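Local atomic coordinates of botulinum neurotoxin type C1 (Clostridium botulinum, PDB entry 3R4S), a protein that binds sialic acid at two sites of its receptor-binding region, consistent with ganglioside-dependent entry of this zinc-protease neurotoxin into nerve cells. Residues Val118-Gln123 with Glu128-Phe133; Thr151-Asn154 with Met160-Tyr163; Asn267-Val272 with Leu343-Lys348; Leu308-Thr313 with Tyr319-Lys324. All coordinates share one frame; numbering follows the deposited sequence.

Contact 1: Val118-Gln123 with Glu128-Phe133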
# COMPACT_ATOMS: atom_id res chain seq x y z
N VAL A 118 0.24 6.04 16.46
CA VAL A 118 -0.52 6.42 17.64
C VAL A 118 -1.17 7.79 17.51
O VAL A 118 -0.51 8.77 17.15
CB VAL A 118 0.40 6.44 18.87
CG1 VAL A 118 -0.39 6.70 20.13
CG2 VAL A 118 1.16 5.10 19.00
N PHE A 119 -2.47 7.87 17.78
CA PHE A 119 -3.15 9.16 17.90
C PHE A 119 -3.36 9.47 19.37
O PHE A 119 -3.81 8.62 20.12
CB PHE A 119 -4.51 9.16 17.19
CG PHE A 119 -5.29 10.42 17.40
CD1 PHE A 119 -5.00 11.57 16.65
CD2 PHE A 119 -6.30 10.48 18.35
CE1 PHE A 119 -5.71 12.76 16.85
CE2 PHE A 119 -7.02 11.66 18.55
CZ PHE A 119 -6.71 12.80 17.81
N THR A 120 -3.04 10.69 19.77
CA THR A 120 -3.13 11.08 21.17
C THR A 120 -3.88 12.38 21.39
O THR A 120 -3.61 13.39 20.72
CB THR A 120 -1.73 11.26 21.77
OG1 THR A 120 -0.96 10.07 21.54
CG2 THR A 120 -1.83 11.53 23.26
N LEU A 121 -4.85 12.36 22.30
CA LEU A 121 -5.39 13.60 22.85
C LEU A 121 -4.56 13.93 24.08
O LEU A 121 -4.44 13.11 25.00
CB LEU A 121 -6.86 13.43 23.24
CG LEU A 121 -7.89 13.39 22.11
CD1 LEU A 121 -9.28 13.32 22.69
CD2 LEU A 121 -7.78 14.60 21.20
N LYS A 122 -3.95 15.11 24.10
CA LYS A 122 -3.16 15.52 25.25
C LYS A 122 -3.91 16.56 26.08
O LYS A 122 -4.05 17.71 25.67
CB LYS A 122 -1.80 16.06 24.83
CG LYS A 122 -0.87 16.35 26.00
CD LYS A 122 0.43 16.98 25.54
CE LYS A 122 1.40 17.20 26.69
NZ LYS A 122 2.30 16.05 26.86
N GLN A 123 -4.42 16.13 27.23
CA GLN A 123 -5.19 17.02 28.08
C GLN A 123 -4.31 18.07 28.74
O GLN A 123 -4.62 19.25 28.71
CB GLN A 123 -5.94 16.23 29.15
CG GLN A 123 -6.68 17.10 30.15
CD GLN A 123 -7.40 16.29 31.21
OE1 GLN A 123 -7.13 15.11 31.39
NE2 GLN A 123 -8.33 16.93 31.91
N GLU A 128 -3.23 12.11 29.22
CA GLU A 128 -3.46 11.94 27.79
C GLU A 128 -4.42 10.78 27.59
O GLU A 128 -4.70 10.03 28.52
CB GLU A 128 -2.14 11.58 27.11
CG GLU A 128 -1.65 10.23 27.57
CD GLU A 128 -0.56 9.64 26.70
OE1 GLU A 128 0.62 9.94 26.95
OE2 GLU A 128 -0.89 8.86 25.79
N GLN A 129 -4.90 10.62 26.36
CA GLN A 129 -5.60 9.40 25.99
C GLN A 129 -5.21 9.03 24.56
O GLN A 129 -5.33 9.86 23.65
CB GLN A 129 -7.11 9.58 26.13
CG GLN A 129 -7.91 8.31 25.99
CD GLN A 129 -9.34 8.40 26.54
OE1 GLN A 129 -9.98 7.37 26.77
NE2 GLN A 129 -9.83 9.62 26.77
N SER A 130 -4.71 7.82 24.36
CA SER A 130 -4.20 7.41 23.05
C SER A 130 -4.91 6.19 22.50
O SER A 130 -5.41 5.36 23.25
CB SER A 130 -2.69 7.15 23.11
OG SER A 130 -1.97 8.35 23.39
N ILE A 131 -4.93 6.08 21.17
CA ILE A 131 -5.36 4.88 20.47
C ILE A 131 -4.35 4.62 19.36
O ILE A 131 -3.60 5.51 18.98
CB ILE A 131 -6.73 5.05 19.82
CG1 ILE A 131 -6.73 6.30 18.91
CG2 ILE A 131 -7.80 5.16 20.88
CD1 ILE A 131 -8.11 6.59 18.32
N ASN A 132 -4.35 3.41 18.82
CA ASN A 132 -3.32 3.08 17.84
C ASN A 132 -3.70 2.05 16.80
O ASN A 132 -4.65 1.28 16.95
CB ASN A 132 -2.04 2.64 18.55
CG ASN A 132 -2.21 1.31 19.25
OD1 ASN A 132 -2.33 1.24 20.47
ND2 ASN A 132 -2.23 0.24 18.47
N PHE A 133 -2.94 2.07 15.71
CA PHE A 133 -2.96 1.02 14.71
C PHE A 133 -1.63 0.32 14.89
O PHE A 133 -0.60 0.98 15.05
CB PHE A 133 -3.06 1.65 13.31
CG PHE A 133 -2.55 0.77 12.20
CD1 PHE A 133 -2.97 -0.55 12.10
CD2 PHE A 133 -1.65 1.26 11.26
CE1 PHE A 133 -2.50 -1.37 11.07
CE2 PHE A 133 -1.18 0.46 10.23
CZ PHE A 133 -1.61 -0.87 10.13

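Contact 2: Thr151-Asn154 with Met160-Tyr163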
# COMPACT_ATOMS: atom_id res chain seq x y z
N THR A 151 -7.94 7.36 9.28
CA THR A 151 -9.01 8.25 9.70
C THR A 151 -9.19 8.11 11.19
O THR A 151 -9.43 7.02 11.70
CB THR A 151 -10.32 7.95 8.98
OG1 THR A 151 -10.06 7.77 7.58
CG2 THR A 151 -11.31 9.10 9.18
N VAL A 152 -9.04 9.23 11.89
CA VAL A 152 -9.29 9.29 13.32
C VAL A 152 -10.58 10.08 13.54
O VAL A 152 -10.77 11.14 12.93
CB VAL A 152 -8.13 9.99 14.05
CG1 VAL A 152 -8.52 10.33 15.48
CG2 VAL A 152 -6.86 9.14 14.01
N THR A 153 -11.47 9.56 14.38
CA THR A 153 -12.65 10.35 14.75
C THR A 153 -12.71 10.48 16.26
O THR A 153 -12.29 9.58 16.98
CB THR A 153 -13.98 9.77 14.20
OG1 THR A 153 -14.30 8.53 14.85
CG2 THR A 153 -13.90 9.55 12.69
N ASN A 154 -13.21 11.61 16.72
CA ASN A 154 -13.36 11.85 18.14
C ASN A 154 -14.70 12.48 18.46
O ASN A 154 -15.20 13.31 17.72
CB ASN A 154 -12.26 12.76 18.65
CG ASN A 154 -12.25 12.83 20.16
OD1 ASN A 154 -12.57 13.87 20.76
ND2 ASN A 154 -11.88 11.74 20.78
N MET A 160 -13.29 7.70 20.85
CA MET A 160 -12.26 8.09 19.89
C MET A 160 -11.91 6.83 19.13
O MET A 160 -11.79 5.74 19.72
CB MET A 160 -11.04 8.72 20.58
CG MET A 160 -10.26 7.77 21.50
SD MET A 160 -8.90 8.63 22.34
CE MET A 160 -8.16 9.46 20.96
N LYS A 161 -11.81 6.96 17.81
CA LYS A 161 -11.66 5.80 16.95
C LYS A 161 -10.57 6.04 15.93
O LYS A 161 -10.33 7.18 15.51
CB LYS A 161 -12.97 5.50 16.23
CG LYS A 161 -14.16 5.23 17.15
CD LYS A 161 -15.43 4.99 16.35
CE LYS A 161 -16.64 5.43 17.15
NZ LYS A 161 -17.88 5.49 16.32
N ILE A 162 -9.90 4.98 15.52
CA ILE A 162 -9.00 5.08 14.40
C ILE A 162 -9.33 3.99 13.40
O ILE A 162 -9.57 2.84 13.78
CB ILE A 162 -7.51 5.08 14.82
CG1 ILE A 162 -6.62 5.18 13.57
CG2 ILE A 162 -7.16 3.81 15.61
CD1 ILE A 162 -5.18 5.57 13.91
N TYR A 163 -9.41 4.38 12.13
CA TYR A 163 -9.64 3.46 11.03
C TYR A 163 -8.42 3.42 10.11
O TYR A 163 -7.70 4.40 9.97
CB TYR A 163 -10.82 3.93 10.18
CG TYR A 163 -12.15 4.12 10.88
CD1 TYR A 163 -13.25 3.33 10.54
CD2 TYR A 163 -12.33 5.11 11.83
CE1 TYR A 163 -14.50 3.51 11.15
CE2 TYR A 163 -13.57 5.30 12.46
CZ TYR A 163 -14.65 4.50 12.11
OH TYR A 163 -15.87 4.68 12.71
O HOH W 1 -16.39 7.21 13.61

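Contact 3: Asn267-Val272 with Leu343-Lys348. With SIA (N-acetyl-alpha-neuraminic acid), chain D; SLB (N-acetyl-beta-neuraminic acid), chain C.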
# COMPACT_ATOMS: atom_id res chain seq x y z
N ASN A 267 14.44 -23.03 -13.47
CA ASN A 267 15.15 -24.28 -13.59
C ASN A 267 14.63 -25.06 -14.78
O ASN A 267 13.51 -25.56 -14.77
CB ASN A 267 14.94 -25.08 -12.32
CG ASN A 267 16.10 -25.94 -11.98
OD1 ASN A 267 16.44 -26.86 -12.73
ND2 ASN A 267 16.74 -25.65 -10.85
N SER A 268 15.45 -25.14 -15.83
CA SER A 268 15.06 -25.81 -17.05
C SER A 268 13.82 -25.15 -17.60
O SER A 268 12.92 -25.82 -18.08
CB SER A 268 14.79 -27.30 -16.83
OG SER A 268 15.96 -27.97 -16.40
N ARG A 269 13.79 -23.82 -17.52
CA ARG A 269 12.69 -23.03 -18.07
C ARG A 269 11.37 -23.20 -17.32
O ARG A 269 10.33 -22.71 -17.78
CB ARG A 269 12.51 -23.31 -19.55
CG ARG A 269 13.64 -22.78 -20.41
CD ARG A 269 13.39 -23.11 -21.86
NE ARG A 269 14.42 -22.56 -22.72
CZ ARG A 269 14.29 -22.42 -24.03
NH1 ARG A 269 13.16 -22.80 -24.63
NH2 ARG A 269 15.28 -21.90 -24.75
N GLN A 270 11.41 -23.90 -16.19
CA GLN A 270 10.28 -23.95 -15.29
C GLN A 270 10.53 -22.97 -14.15
O GLN A 270 11.53 -23.07 -13.44
CB GLN A 270 10.08 -25.35 -14.72
CG GLN A 270 8.94 -25.44 -13.69
CD GLN A 270 7.65 -24.81 -14.20
OE1 GLN A 270 7.09 -23.90 -13.58
NE2 GLN A 270 7.19 -25.27 -15.35
N ILE A 271 9.62 -22.01 -13.97
CA ILE A 271 9.72 -21.11 -12.82
C ILE A 271 9.46 -21.88 -11.54
O ILE A 271 8.55 -22.72 -11.48
CB ILE A 271 8.74 -19.94 -12.92
CG1 ILE A 271 9.06 -19.10 -14.15
CG2 ILE A 271 8.80 -19.09 -11.65
CD1 ILE A 271 8.06 -18.00 -14.42
N VAL A 272 10.27 -21.61 -10.53
CA VAL A 272 10.11 -22.24 -9.22
C VAL A 272 10.28 -21.20 -8.13
O VAL A 272 10.91 -20.17 -8.35
CB VAL A 272 11.15 -23.37 -9.01
CG1 VAL A 272 11.04 -24.40 -10.12
CG2 VAL A 272 12.56 -22.80 -8.94
N LEU A 343 8.85 -20.65 -18.87
CA LEU A 343 9.48 -19.62 -19.68
C LEU A 343 9.82 -20.12 -21.08
O LEU A 343 10.35 -21.21 -21.25
CB LEU A 343 10.75 -19.10 -18.99
CG LEU A 343 10.57 -18.57 -17.56
CD1 LEU A 343 11.90 -18.61 -16.81
CD2 LEU A 343 10.01 -17.16 -17.58
N ARG A 344 9.51 -19.29 -22.07
CA ARG A 344 9.81 -19.61 -23.46
C ARG A 344 10.47 -18.43 -24.15
O ARG A 344 10.23 -17.27 -23.80
CB ARG A 344 8.54 -19.99 -24.22
CG ARG A 344 7.54 -18.85 -24.30
CD ARG A 344 6.40 -19.17 -25.24
NE ARG A 344 6.85 -19.31 -26.62
CZ ARG A 344 6.05 -19.55 -27.65
NH1 ARG A 344 4.74 -19.67 -27.46
NH2 ARG A 344 6.54 -19.66 -28.88
N GLU A 345 11.31 -18.73 -25.13
CA GLU A 345 12.00 -17.70 -25.89
C GLU A 345 11.00 -16.79 -26.57
O GLU A 345 9.99 -17.25 -27.10
CB GLU A 345 12.92 -18.33 -26.94
CG GLU A 345 14.14 -19.00 -26.35
CD GLU A 345 15.03 -19.59 -27.43
OE1 GLU A 345 15.13 -18.97 -28.51
OE2 GLU A 345 15.62 -20.66 -27.19
N GLN A 346 11.30 -15.50 -26.57
CA GLN A 346 10.46 -14.52 -27.23
C GLN A 346 10.41 -14.78 -28.73
O GLN A 346 11.36 -15.33 -29.30
CB GLN A 346 10.98 -13.11 -26.97
CG GLN A 346 10.92 -12.70 -25.52
CD GLN A 346 11.32 -11.26 -25.31
OE1 GLN A 346 11.82 -10.61 -26.22
NE2 GLN A 346 11.11 -10.75 -24.09
N THR A 347 9.31 -14.41 -29.36
CA THR A 347 9.19 -14.52 -30.81
C THR A 347 8.76 -13.18 -31.35
O THR A 347 8.48 -12.25 -30.59
CB THR A 347 8.16 -15.60 -31.23
OG1 THR A 347 6.87 -15.28 -30.69
CG2 THR A 347 8.58 -16.98 -30.76
N LYS A 348 8.70 -13.07 -32.67
CA LYS A 348 8.36 -11.81 -33.31
C LYS A 348 6.90 -11.45 -33.03
O LYS A 348 6.54 -10.28 -32.87
CB LYS A 348 8.61 -11.89 -34.82
CG LYS A 348 8.26 -10.62 -35.58
CD LYS A 348 8.12 -10.90 -37.08
CE LYS A 348 7.57 -9.70 -37.84
NZ LYS A 348 8.52 -8.55 -37.87
C1 SIA D . 9.39 -7.24 -25.50
C2 SIA D . 9.06 -6.86 -26.93
C3 SIA D . 10.31 -6.40 -27.70
C4 SIA D . 11.22 -7.54 -28.13
C5 SIA D . 10.41 -8.64 -28.78
C6 SIA D . 9.31 -9.08 -27.82
C7 SIA D . 8.47 -10.24 -28.35
C8 SIA D . 7.38 -10.61 -27.34
C9 SIA D . 6.71 -11.93 -27.71
C10 SIA D . 11.59 -10.32 -30.07
C11 SIA D . 12.55 -11.48 -30.07
N5 SIA D . 11.33 -9.76 -28.88
O1A SIA D . 8.61 -8.01 -24.90
O1B SIA D . 10.42 -6.75 -24.96
O2 SIA D . 8.11 -5.80 -26.89
O4 SIA D . 12.18 -7.05 -29.07
O6 SIA D . 8.44 -7.98 -27.56
O7 SIA D . 7.85 -9.86 -29.58
O8 SIA D . 7.94 -10.69 -26.01
O9 SIA D . 7.64 -12.98 -27.41
O10 SIA D . 11.06 -9.91 -31.10
C1 SLB C . 21.55 -22.83 -12.67
C2 SLB C . 20.86 -22.12 -13.80
C3 SLB C . 19.68 -21.31 -13.23
C4 SLB C . 18.87 -20.68 -14.35
C5 SLB C . 18.37 -21.77 -15.28
C6 SLB C . 19.56 -22.56 -15.82
C7 SLB C . 19.02 -23.74 -16.62
C8 SLB C . 20.15 -24.43 -17.41
C9 SLB C . 19.62 -25.58 -18.27
C10 SLB C . 16.61 -21.33 -16.93
C11 SLB C . 16.24 -20.51 -18.13
N5 SLB C . 17.82 -21.07 -16.44
O1A SLB C . 21.03 -23.86 -12.16
O1B SLB C . 22.63 -22.35 -12.26
O2 SLB C . 21.81 -21.23 -14.39
O4 SLB C . 17.74 -19.98 -13.82
O6 SLB C . 20.42 -23.07 -14.79
O7 SLB C . 18.42 -24.64 -15.68
O8 SLB C . 20.82 -23.48 -18.25
O9 SLB C . 19.51 -26.74 -17.44
O10 SLB C . 15.84 -22.16 -16.44
O HOH W 2 10.26 -23.62 -23.00

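Contact 4: Leu308-Thr313 with Tyr319-Lys324. With SIA (N-acetyl-alpha-neuraminic acid), chain D.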
# COMPACT_ATOMS: atom_id res chain seq x y z
N LEU A 308 -2.17 -8.29 -21.34
CA LEU A 308 -0.74 -8.08 -21.18
C LEU A 308 0.02 -9.41 -21.18
O LEU A 308 -0.59 -10.48 -21.26
CB LEU A 308 -0.47 -7.26 -19.90
CG LEU A 308 -1.11 -7.78 -18.61
CD1 LEU A 308 -0.37 -9.00 -18.09
CD2 LEU A 308 -1.16 -6.71 -17.51
N TYR A 309 1.34 -9.33 -21.11
CA TYR A 309 2.16 -10.53 -20.94
C TYR A 309 3.37 -10.15 -20.10
O TYR A 309 3.56 -8.98 -19.78
CB TYR A 309 2.59 -11.11 -22.30
CG TYR A 309 3.49 -10.20 -23.12
CD1 TYR A 309 4.88 -10.29 -23.03
CD2 TYR A 309 2.96 -9.26 -23.99
CE1 TYR A 309 5.71 -9.47 -23.79
CE2 TYR A 309 3.77 -8.43 -24.75
CZ TYR A 309 5.15 -8.54 -24.65
OH TYR A 309 5.96 -7.70 -25.39
N PHE A 310 4.17 -11.14 -19.71
CA PHE A 310 5.29 -10.89 -18.81
C PHE A 310 6.63 -11.34 -19.42
O PHE A 310 6.72 -12.44 -19.96
CB PHE A 310 5.08 -11.64 -17.49
CG PHE A 310 3.80 -11.27 -16.76
CD1 PHE A 310 3.77 -10.17 -15.91
CD2 PHE A 310 2.65 -12.03 -16.92
CE1 PHE A 310 2.59 -9.82 -15.23
CE2 PHE A 310 1.47 -11.70 -16.24
CZ PHE A 310 1.44 -10.59 -15.40
N ASP A 311 7.65 -10.49 -19.30
CA ASP A 311 9.02 -10.84 -19.68
C ASP A 311 9.87 -11.12 -18.45
O ASP A 311 9.70 -10.48 -17.41
CB ASP A 311 9.68 -9.69 -20.43
CG ASP A 311 9.10 -9.48 -21.79
OD1 ASP A 311 8.48 -10.43 -22.32
OD2 ASP A 311 9.25 -8.36 -22.33
N MET A 312 10.77 -12.09 -18.59
CA MET A 312 11.80 -12.33 -17.59
C MET A 312 13.16 -12.54 -18.28
O MET A 312 13.28 -13.30 -19.24
CB MET A 312 11.45 -13.55 -16.74
CG MET A 312 12.49 -13.88 -15.68
SD MET A 312 12.06 -15.34 -14.72
CE MET A 312 10.69 -14.72 -13.74
N THR A 313 14.18 -11.84 -17.80
CA THR A 313 15.51 -11.97 -18.38
C THR A 313 16.42 -12.77 -17.46
O THR A 313 16.57 -12.46 -16.27
CB THR A 313 16.14 -10.60 -18.68
OG1 THR A 313 15.43 -9.98 -19.76
CG2 THR A 313 17.60 -10.75 -19.08
N TYR A 319 12.94 -13.99 -21.89
CA TYR A 319 11.85 -14.95 -22.08
C TYR A 319 10.47 -14.31 -21.87
O TYR A 319 10.36 -13.19 -21.38
CB TYR A 319 11.99 -16.08 -21.07
CG TYR A 319 13.30 -16.84 -21.12
CD1 TYR A 319 13.42 -18.02 -21.85
CD2 TYR A 319 14.41 -16.40 -20.41
CE1 TYR A 319 14.61 -18.72 -21.88
CE2 TYR A 319 15.60 -17.09 -20.43
CZ TYR A 319 15.70 -18.26 -21.17
OH TYR A 319 16.89 -18.95 -21.20
N ASN A 320 9.43 -15.05 -22.24
CA ASN A 320 8.06 -14.75 -21.84
C ASN A 320 7.63 -15.81 -20.85
O ASN A 320 7.96 -16.99 -21.01
CB ASN A 320 7.10 -14.85 -23.03
CG ASN A 320 7.40 -13.84 -24.13
OD1 ASN A 320 7.42 -14.19 -25.31
ND2 ASN A 320 7.62 -12.59 -23.75
N LEU A 321 6.88 -15.42 -19.83
CA LEU A 321 6.15 -16.41 -19.06
C LEU A 321 5.09 -16.97 -20.00
O LEU A 321 4.56 -16.24 -20.85
CB LEU A 321 5.49 -15.78 -17.83
CG LEU A 321 6.33 -15.65 -16.57
CD1 LEU A 321 7.55 -14.77 -16.79
CD2 LEU A 321 5.48 -15.12 -15.43
N PHE A 322 4.79 -18.25 -19.88
CA PHE A 322 3.76 -18.84 -20.73
C PHE A 322 3.09 -20.01 -20.04
O PHE A 322 3.68 -20.65 -19.18
CB PHE A 322 4.31 -19.25 -22.12
CG PHE A 322 5.02 -20.60 -22.14
CD1 PHE A 322 6.22 -20.79 -21.47
CD2 PHE A 322 4.48 -21.66 -22.87
CE1 PHE A 322 6.86 -22.03 -21.50
CE2 PHE A 322 5.12 -22.90 -22.91
CZ PHE A 322 6.31 -23.08 -22.23
N MET A 323 1.85 -20.27 -20.43
CA MET A 323 1.14 -21.41 -19.89
C MET A 323 1.54 -22.65 -20.68
O MET A 323 1.26 -22.74 -21.87
CB MET A 323 -0.36 -21.20 -19.95
CG MET A 323 -1.13 -22.23 -19.15
SD MET A 323 -2.92 -22.16 -19.38
CE MET A 323 -3.09 -22.65 -21.09
N LYS A 324 2.21 -23.58 -20.02
CA LYS A 324 2.61 -24.82 -20.67
C LYS A 324 1.39 -25.68 -20.90
O LYS A 324 0.34 -25.45 -20.31
CB LYS A 324 3.57 -25.61 -19.79
CG LYS A 324 4.99 -25.10 -19.69
CD LYS A 324 5.80 -26.19 -18.97
CE LYS A 324 7.23 -25.80 -18.67
NZ LYS A 324 7.79 -26.77 -17.68
C1 SIA D . 9.39 -7.24 -25.50
C2 SIA D . 9.06 -6.86 -26.93
C3 SIA D . 10.31 -6.40 -27.70
C4 SIA D . 11.22 -7.54 -28.13
C5 SIA D . 10.41 -8.64 -28.78
C6 SIA D . 9.31 -9.08 -27.82
C7 SIA D . 8.47 -10.24 -28.35
C8 SIA D . 7.38 -10.61 -27.34
C9 SIA D . 6.71 -11.93 -27.71
C10 SIA D . 11.59 -10.32 -30.07
C11 SIA D . 12.55 -11.48 -30.07
N5 SIA D . 11.33 -9.76 -28.88
O1A SIA D . 8.61 -8.01 -24.90
O1B SIA D . 10.42 -6.75 -24.96
O2 SIA D . 8.11 -5.80 -26.89
O4 SIA D . 12.18 -7.05 -29.07
O6 SIA D . 8.44 -7.98 -27.56
O7 SIA D . 7.85 -9.86 -29.58
O8 SIA D . 7.94 -10.69 -26.01
O9 SIA D . 7.64 -12.98 -27.41
O10 SIA D . 11.06 -9.91 -31.10
O HOH W 3 3.40 -13.79 -20.24

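Contact 1: Val118-Gln123 with Glu128-Phe133
This beta hairpin belongs to the concanavalin-like beta sandwich of the N-terminal receptor-binding region. Val118-Gln123 and Glu128-Phe133 run antiparallel, with their axes 169° apart. Phe119 pairs with Ile131, and Leu121 with Gln129, each through two backbone hydrogen bonds. Phe119 N gives to Ile131 O at 2.9 Å, and Ile131 N returns to Phe119 O at 3.0 Å.

The side chains of these four residues share one face, which turns into the sandwich. There Phe119 CB meets Ile131 CG1 at 4.0 Å. CG1 comes to the edge of the phenylalanine ring, not over it. Phe119, Gln129 and Ile131 also touch Met160, on the facing sheet.

The other face is mostly polar and more open to solvent. Its centre is the non-hydrogen-bonded pair Thr120 and Ser130, whose OG1 and OG atoms lie 2.7 Å apart. Thr120 turns OG1 beside its backbone N (chi1 -54°), which brings the hydroxyl to Ser130 and sends CG2 toward Glu128. Next to this pair, Val118 CG1 packs on Ser130 CB at 3.8 Å. Glu128, two residues before Ser130 on the same strand, is extended beyond CG. Its carboxylate reaches along the face to the serine. Ser130 OG donates to Glu128 OE2 at 2.7 Å, meeting that oxygen nearly along its C-O axis.

Contact 2: Thr151-Asn154 with Met160-Tyr163
Thr151-Asn154 and Met160-Tyr163 form a beta hairpin in the concanavalin-like sandwich of the N-terminal receptor-binding region. The tight part is the backbone. Thr151 pairs with Tyr163, and Thr153 with Lys161, through four hydrogen bonds. The shortest runs from Tyr163 N to Thr151 O, 2.7 Å, and is almost straight, with 169° at the hydrogen.

The face of Val152, Asn154, Met160 and Ile162 is buried against strand 116-124, where Asn154 touches Leu121 and Ile162 touches Leu117. Val152 puts CG2 against Ile162 CD1 at 3.9 Å, and the two side chains pass at a slant. Met160 CB is modelled unusually close to Asn154 ND2, and this approach is doubtful. That amide nitrogen is buried and has no partner in the model.

The opposite face is more polar and has its looser side at Lys161, which is partly exposed. Lys161 CB, CG and CD pass along Thr153 OG1, with CB nearest at 3.6 Å. The end of the lysine then leads away to a weak, long ion pair with Glu219. Tyr163 turns its ring edge to the other strand, with Thr151 O in the ring plane 3.5 Å from Tyr163 CD2. Thr153 OG1 stands between its backbone N and carbonyl carbon (chi1 69°), at the ring edge and nearest Tyr163 CE2. A water bridges the two hydroxyls, donating to Thr153 OG1 at 2.8 Å and lying 2.7 Å from Tyr163 OH.

Contact 3: Asn267-Val272 with Leu343-Lys348
Arg269 and Leu343 bring the two backbones together through one hydrogen bond, from Leu343 N to Arg269 O at 2.8 Å. Arg269 is the third residue of a type I' turn from Asn267 to Gln270. The turn joins two strands of a hairpin in the trefoil-like C-terminal receptor-binding region.

Arg269 is extended from CG to NE and passes along the Leu343 carbonyl, with Arg269 CB 3.5 Å from Leu343 O. At its end Arg269 NH2 forms a salt bridge with Glu345 OE2, 2.8 Å. The oxygen lies near the guanidinium plane and uses its anti lone pair. The two groups are far from coplanar, their planes 77° apart, and a single N-H makes the bond. A water donates to Leu343 O and accepts a weak bond from Arg269 NH1. Well away from the salt bridge, Ile271 and Leu343 cross at about a right angle, with Ile271 CG1 3.8 Å from Leu343 CG.

Each segment also holds a sugar. The turn grips SLB by backbone N-H groups: Ser268 N gives to O7, and Arg269 N to O10 at 2.9 Å. At the other end, SIA N5 donates to Gln346 OE1, 2.8 Å. Thr347 uses its backbone twice, with N giving to SIA O9 and O accepting from SIA O7 at 2.7 Å. The contact thus lies between two sialic acid sites.

Strand 338-345 runs beside strand 317-323. Leu343 packs on Leu321 there, on Met312 and Ile314 of strand 307-314, and on Ala266 of strand 262-267.

Contact 4: Leu308-Thr313 with Tyr319-Lys324
Asn320 and Asp311 are a non-hydrogen-bonded pair in a beta hairpin of the trefoil-like C-terminal region, and both belong to the SIA pocket. Asn320 CB lies 3.9 Å from Phe310 O. With CG beside the backbone N (chi1 -63°), the amide lies alongside the Asp311 carboxylate and points the same way, the planes 30° apart. Asn320 ND2 comes 2.7 Å from Asp311 OD1. Asn320 ND2 also donates an almost straight bond to SIA O8, 3.0 Å, and so holds the sugar's glycerol tail. Asn320 OD1 is modelled too close to SIA O9 for the details of that bond to be trusted.

The Tyr309 ring stands nearly perpendicular to the amide, the planes 85° apart, with Tyr309 CD1 3.6 Å from Asn320 ND2. Its OH donates to SIA O1A, one oxygen of the sugar's carboxylate.

Away from the sugar, Leu321 CD1 packs on Phe310 CB at 4.0 Å and on Met312 CB at 4.1 Å. Backbone bonds tie Met312 to Tyr319 in both directions, while Leu321 N gives to Phe310 O. Beyond the Phe310-Leu321 bond the strands diverge. A water fills the next step, accepting from Phe310 N at 2.8 Å and donating to Leu321 O.

In the fold
Contacts 1 and 2 are successive hairpins of the N-terminal receptor-binding region. Their centres are 10 Å apart, and they lie in two sheets that pack face to face, with Ile131 CD1 on the backbone of Lys161. Contacts 3 and 4 follow in the C-terminal region, on the far side of the chain's centre. Between contacts 1 and 3 the centres are about 54 Å apart. Contact 4 is nested in the chain loop closed by contact 3. Their centres are 7 Å apart, and strands 317-323 and 338-345 are neighbours in one sheet. Together they build much of the SIA pocket and also reach SLB, so both sialic acids bind within the C-terminal region.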